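PDB 3EB8: cysteine protease-like VirA from Shigella flexneri, which is a secreted virulence effector required for bacterial entry into epithelial cells and spread within and between them, although its assignment as an alpha-tubulin protease is disputed. Local coordinates for residues Lys107-Thr121 / Cys313-Tyr325. Residues are numbered along the deposited sequence; the frame is centred on the assembly and turned at random.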
loop_
_atom_site.group_PDB
_atom_site.type_symbol
_atom_site.label_atom_id
_atom_site.label_comp_id
_atom_site.label_asym_id
_atom_site.label_seq_id
_atom_site.Cartn_x
_atom_site.Cartn_y
_atom_site.Cartn_z
ATOM N N LYS A 107 6.602 10.568 -16.926
ATOM C CA LYS A 107 6.281 9.488 -15.987
ATOM C C LYS A 107 7.525 9.023 -15.213
ATOM O O LYS A 107 8.658 9.199 -15.682
ATOM C CB LYS A 107 5.666 8.302 -16.746
ATOM C CG LYS A 107 6.623 7.647 -17.766
ATOM C CD LYS A 107 5.965 6.488 -18.510
ATOM C CE LYS A 107 6.877 5.924 -19.592
ATOM N NZ LYS A 107 7.189 6.911 -20.675
ATOM N N PRO A 108 7.319 8.412 -14.034
ATOM C CA PRO A 108 8.460 7.901 -13.269
ATOM C C PRO A 108 9.155 6.809 -14.048
ATOM O O PRO A 108 8.475 6.079 -14.783
ATOM C CB PRO A 108 7.816 7.294 -12.025
ATOM C CG PRO A 108 6.448 7.928 -11.914
ATOM C CD PRO A 108 6.037 8.257 -13.324
ATOM N N ALA A 109 10.474 6.688 -13.899
ATOM C CA ALA A 109 11.193 5.547 -14.463
ATOM C C ALA A 109 10.775 4.250 -13.774
ATOM O O ALA A 109 10.308 4.265 -12.641
ATOM C CB ALA A 109 12.688 5.745 -14.332
ATOM N N PRO A 110 10.954 3.118 -14.454
ATOM C CA PRO A 110 10.652 1.807 -13.865
ATOM C C PRO A 110 11.312 1.588 -12.498
ATOM O O PRO A 110 10.691 1.009 -11.609
ATOM C CB PRO A 110 11.229 0.823 -14.884
ATOM C CG PRO A 110 11.272 1.571 -16.172
ATOM C CD PRO A 110 11.516 3.013 -15.808
ATOM N N GLU A 111 12.554 2.034 -12.328
ATOM C CA GLU A 111 13.231 1.851 -11.047
ATOM C C GLU A 111 12.527 2.614 -9.925
ATOM O O GLU A 111 12.446 2.134 -8.796
ATOM C CB GLU A 111 14.701 2.258 -11.117
ATOM C CG GLU A 111 15.534 1.465 -12.110
ATOM C CD GLU A 111 15.387 1.969 -13.544
ATOM O OE1 GLU A 111 14.493 2.808 -13.807
ATOM O OE2 GLU A 111 16.170 1.527 -14.413
ATOM N N VAL A 112 12.028 3.805 -10.230
ATOM C CA VAL A 112 11.297 4.590 -9.240
ATOM C C VAL A 112 10.012 3.849 -8.835
ATOM O O VAL A 112 9.712 3.678 -7.651
ATOM C CB VAL A 112 11.005 6.019 -9.761
ATOM C CG1 VAL A 112 9.837 6.643 -9.013
ATOM C CG2 VAL A 112 12.245 6.878 -9.631
ATOM N N ILE A 113 9.277 3.372 -9.833
ATOM C CA ILE A 113 8.077 2.575 -9.599
ATOM C C ILE A 113 8.406 1.366 -8.740
ATOM O O ILE A 113 7.725 1.096 -7.747
ATOM C CB ILE A 113 7.450 2.109 -10.928
ATOM C CG1 ILE A 113 6.696 3.266 -11.588
ATOM C CG2 ILE A 113 6.509 0.935 -10.706
ATOM C CD1 ILE A 113 6.639 3.158 -13.101
ATOM N N GLU A 114 9.450 0.642 -9.126
ATOM C CA GLU A 114 9.878 -0.551 -8.393
ATOM C C GLU A 114 10.255 -0.238 -6.937
ATOM O O GLU A 114 9.783 -0.894 -6.006
ATOM C CB GLU A 114 11.049 -1.217 -9.115
ATOM C CG GLU A 114 11.680 -2.346 -8.354
ATOM C CD GLU A 114 10.825 -3.592 -8.381
ATOM O OE1 GLU A 114 9.772 -3.575 -9.062
ATOM O OE2 GLU A 114 11.203 -4.586 -7.719
ATOM N N THR A 115 11.095 0.777 -6.761
ATOM C CA THR A 115 11.482 1.240 -5.442
ATOM C C THR A 115 10.271 1.637 -4.614
ATOM O O THR A 115 10.179 1.273 -3.451
ATOM C CB THR A 115 12.417 2.446 -5.534
ATOM O OG1 THR A 115 13.584 2.082 -6.278
ATOM C CG2 THR A 115 12.803 2.944 -4.124
ATOM N N ALA A 116 9.345 2.386 -5.207
ATOM C CA ALA A 116 8.138 2.795 -4.492
ATOM C C ALA A 116 7.309 1.586 -4.069
ATOM O O ALA A 116 6.789 1.540 -2.947
ATOM C CB ALA A 116 7.301 3.730 -5.330
ATOM N N ILE A 117 7.180 0.613 -4.967
ATOM C CA ILE A 117 6.421 -0.584 -4.661
ATOM C C ILE A 117 6.965 -1.274 -3.400
ATOM O O ILE A 117 6.207 -1.726 -2.542
ATOM C CB ILE A 117 6.389 -1.563 -5.862
ATOM C CG1 ILE A 117 5.458 -1.042 -6.965
ATOM C CG2 ILE A 117 5.946 -2.945 -5.435
ATOM C CD1 ILE A 117 5.429 -1.941 -8.213
ATOM N N ASN A 118 8.280 -1.310 -3.263
ATOM C CA ASN A 118 8.897 -2.070 -2.181
ATOM C C ASN A 118 9.437 -1.286 -0.970
ATOM O O ASN A 118 10.101 -1.863 -0.109
ATOM C CB ASN A 118 9.978 -2.985 -2.754
ATOM C CG ASN A 118 9.405 -4.019 -3.713
ATOM O OD1 ASN A 118 9.799 -4.093 -4.875
ATOM N ND2 ASN A 118 8.442 -4.804 -3.231
ATOM N N CYS A 119 9.165 0.014 -0.883
ATOM C CA CYS A 119 9.755 0.783 0.214
ATOM C C CYS A 119 8.836 0.887 1.434
ATOM O O CYS A 119 7.611 0.847 1.302
ATOM C CB CYS A 119 10.222 2.177 -0.247
ATOM S SG CYS A 119 8.932 3.413 -0.419
ATOM N N CYS A 120 9.432 0.991 2.619
ATOM C CA CYS A 120 8.662 1.178 3.842
ATOM C C CYS A 120 8.086 2.579 3.814
ATOM O O CYS A 120 8.483 3.379 2.980
ATOM C CB CYS A 120 9.553 1.007 5.076
ATOM S SG CYS A 120 10.834 2.299 5.310
ATOM N N THR A 121 7.158 2.879 4.710
ATOM C CA THR A 121 6.577 4.224 4.773
ATOM C C THR A 121 6.456 4.660 6.233
ATOM O O THR A 121 6.633 3.840 7.136
ATOM C CB THR A 121 5.196 4.247 4.119
ATOM O OG1 THR A 121 4.418 3.163 4.651
ATOM C CG2 THR A 121 5.313 4.084 2.593
ATOM N N CYS A 313 13.754 17.372 -6.869
ATOM C CA CYS A 313 14.843 18.146 -7.456
ATOM C C CYS A 313 15.684 17.316 -8.441
ATOM O O CYS A 313 16.612 17.838 -9.057
ATOM C CB CYS A 313 15.749 18.681 -6.356
ATOM S SG CYS A 313 16.433 17.333 -5.434
ATOM N N ASN A 314 15.359 16.034 -8.587
ATOM C CA ASN A 314 16.066 15.161 -9.534
ATOM C C ASN A 314 15.223 14.710 -10.724
ATOM O O ASN A 314 15.746 14.183 -11.701
ATOM C CB ASN A 314 16.610 13.926 -8.822
ATOM C CG ASN A 314 17.715 14.257 -7.843
ATOM O OD1 ASN A 314 18.266 15.362 -7.859
ATOM N ND2 ASN A 314 18.056 13.294 -6.990
ATOM N N GLY A 315 13.912 14.890 -10.642
ATOM C CA GLY A 315 13.051 14.458 -11.721
ATOM C C GLY A 315 11.700 13.970 -11.251
ATOM O O GLY A 315 11.209 14.386 -10.204
ATOM N N VAL A 316 11.100 13.078 -12.030
ATOM C CA VAL A 316 9.768 12.575 -11.725
ATOM C C VAL A 316 9.832 11.429 -10.720
ATOM O O VAL A 316 10.261 10.310 -11.041
ATOM C CB VAL A 316 9.043 12.099 -13.002
ATOM C CG1 VAL A 316 7.579 11.782 -12.700
ATOM C CG2 VAL A 316 9.150 13.152 -14.092
ATOM N N GLY A 317 9.402 11.719 -9.495
ATOM C CA GLY A 317 9.369 10.727 -8.434
ATOM C C GLY A 317 7.948 10.327 -8.113
ATOM O O GLY A 317 7.024 10.627 -8.865
ATOM N N ILE A 318 7.773 9.652 -6.983
ATOM C CA ILE A 318 6.465 9.173 -6.556
ATOM C C ILE A 318 6.237 9.464 -5.076
ATOM O O ILE A 318 7.158 9.384 -4.270
ATOM C CB ILE A 318 6.319 7.648 -6.781
ATOM C CG1 ILE A 318 6.096 7.327 -8.258
ATOM C CG2 ILE A 318 5.168 7.096 -5.961
ATOM C CD1 ILE A 318 6.391 5.870 -8.620
ATOM N N ASN A 319 5.010 9.826 -4.724
ATOM C CA ASN A 319 4.608 9.901 -3.332
ATOM C C ASN A 319 3.756 8.681 -3.020
ATOM O O ASN A 319 2.581 8.622 -3.379
ATOM C CB ASN A 319 3.840 11.195 -3.076
ATOM C CG ASN A 319 3.250 11.274 -1.664
ATOM O OD1 ASN A 319 3.731 10.626 -0.728
ATOM N ND2 ASN A 319 2.201 12.080 -1.515
ATOM N N LYS A 320 4.366 7.686 -2.385
ATOM C CA LYS A 320 3.624 6.516 -1.967
ATOM C C LYS A 320 2.737 6.834 -0.760
ATOM O O LYS A 320 3.214 7.238 0.299
ATOM C CB LYS A 320 4.565 5.371 -1.644
ATOM C CG LYS A 320 3.874 4.078 -1.272
ATOM C CD LYS A 320 4.934 3.055 -0.962
ATOM C CE LYS A 320 4.371 1.734 -0.544
ATOM N NZ LYS A 320 5.492 0.727 -0.560
ATOM N N ILE A 321 1.437 6.666 -0.933
ATOM C CA ILE A 321 0.511 6.819 0.166
ATOM C C ILE A 321 -0.126 5.471 0.343
ATOM O O ILE A 321 -0.820 4.999 -0.548
ATOM C CB ILE A 321 -0.584 7.847 -0.162
ATOM C CG1 ILE A 321 0.037 9.194 -0.507
ATOM C CG2 ILE A 321 -1.555 7.983 0.982
ATOM C CD1 ILE A 321 -0.984 10.240 -0.839
ATOM N N GLU A 322 0.127 4.835 1.477
ATOM C CA GLU A 322 -0.427 3.527 1.740
ATOM C C GLU A 322 -1.464 3.553 2.863
ATOM O O GLU A 322 -1.251 4.181 3.908
ATOM C CB GLU A 322 0.692 2.558 2.096
ATOM C CG GLU A 322 0.238 1.251 2.707
ATOM C CD GLU A 322 1.410 0.330 2.970
ATOM O OE1 GLU A 322 2.561 0.786 2.828
ATOM O OE2 GLU A 322 1.201 -0.849 3.306
ATOM N N THR A 323 -2.587 2.876 2.639
ATOM C CA THR A 323 -3.573 2.664 3.676
ATOM C C THR A 323 -3.768 1.179 3.900
ATOM O O THR A 323 -3.966 0.424 2.949
ATOM C CB THR A 323 -4.918 3.236 3.296
ATOM O OG1 THR A 323 -4.736 4.536 2.729
ATOM C CG2 THR A 323 -5.838 3.307 4.529
ATOM N N SER A 324 -3.715 0.772 5.165
ATOM C CA SER A 324 -3.958 -0.603 5.557
ATOM C C SER A 324 -5.112 -0.679 6.567
ATOM O O SER A 324 -5.288 0.222 7.396
ATOM C CB SER A 324 -2.709 -1.179 6.198
ATOM O OG SER A 324 -2.475 -0.506 7.415
ATOM N N TYR A 325 -5.854 -1.782 6.507
ATOM C CA TYR A 325 -6.996 -2.015 7.360
ATOM C C TYR A 325 -7.472 -3.468 7.290
ATOM O O TYR A 325 -7.090 -4.238 6.393
ATOM C CB TYR A 325 -8.144 -1.108 6.948
ATOM C CG TYR A 325 -8.444 -1.167 5.481
ATOM C CD1 TYR A 325 -9.400 -2.020 4.979
ATOM C CD2 TYR A 325 -7.762 -0.364 4.593
ATOM C CE1 TYR A 325 -9.669 -2.057 3.626
ATOM C CE2 TYR A 325 -8.014 -0.397 3.247
ATOM C CZ TYR A 325 -8.963 -1.235 2.760
ATOM O OH TYR A 325 -9.209 -1.237 1.404
#
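Helix 110-118 lies on one face of the mixed beta sheet, and I318 and K320 of strand 315-327 point at it, while V316 packs against the K107-P108 lead-in. The strand runs between strands 300-312 and 348-356; the helix follows segment 315-325 within 18°, their axes 8.3 Å apart at closest approach. Helix 245-265 covers the opposite face through N319 and I321.

The N-terminal half of the contact is apolar. V316 lays CG1 against the backbone, 3.6 Å from P108 N. Branched I318 suits its place by reaching P108, V112 and A116 at once: its CG1 meets CG of the P108 ring at 3.7 Å, the side chains crossing at about a right angle, while its CD1 reaches V112 CG1 at 3.6 Å. A116 is small enough for the helix to sit close, its CB 4.0 Å from I318 CD1.

K320 changes the chemistry. With CG opposite the backbone N (chi1 -177°) and the rest extended, its long chain spans from strand to helix, and NZ lies among the carbonyls of the last turn and the residues after it. K320 NZ donates 2.8 Å hydrogen bonds to A116 O, almost head-on, and to C119 O, on an in-plane lone pair, plus a weak one to I117 O. T121 CG2 flanks K320 CD. Farther along, T121 OG1 hydrogen-bonds with S350 OG, and E322 OE2 with S303 OG.

These bonds join the last turn and following loop to the strand. The carbonyls' partial charge probably favours the ammonium form, as would the nearby E322 carboxylate, its OE1 about 4.5 Å from K320 NZ and not in direct contact.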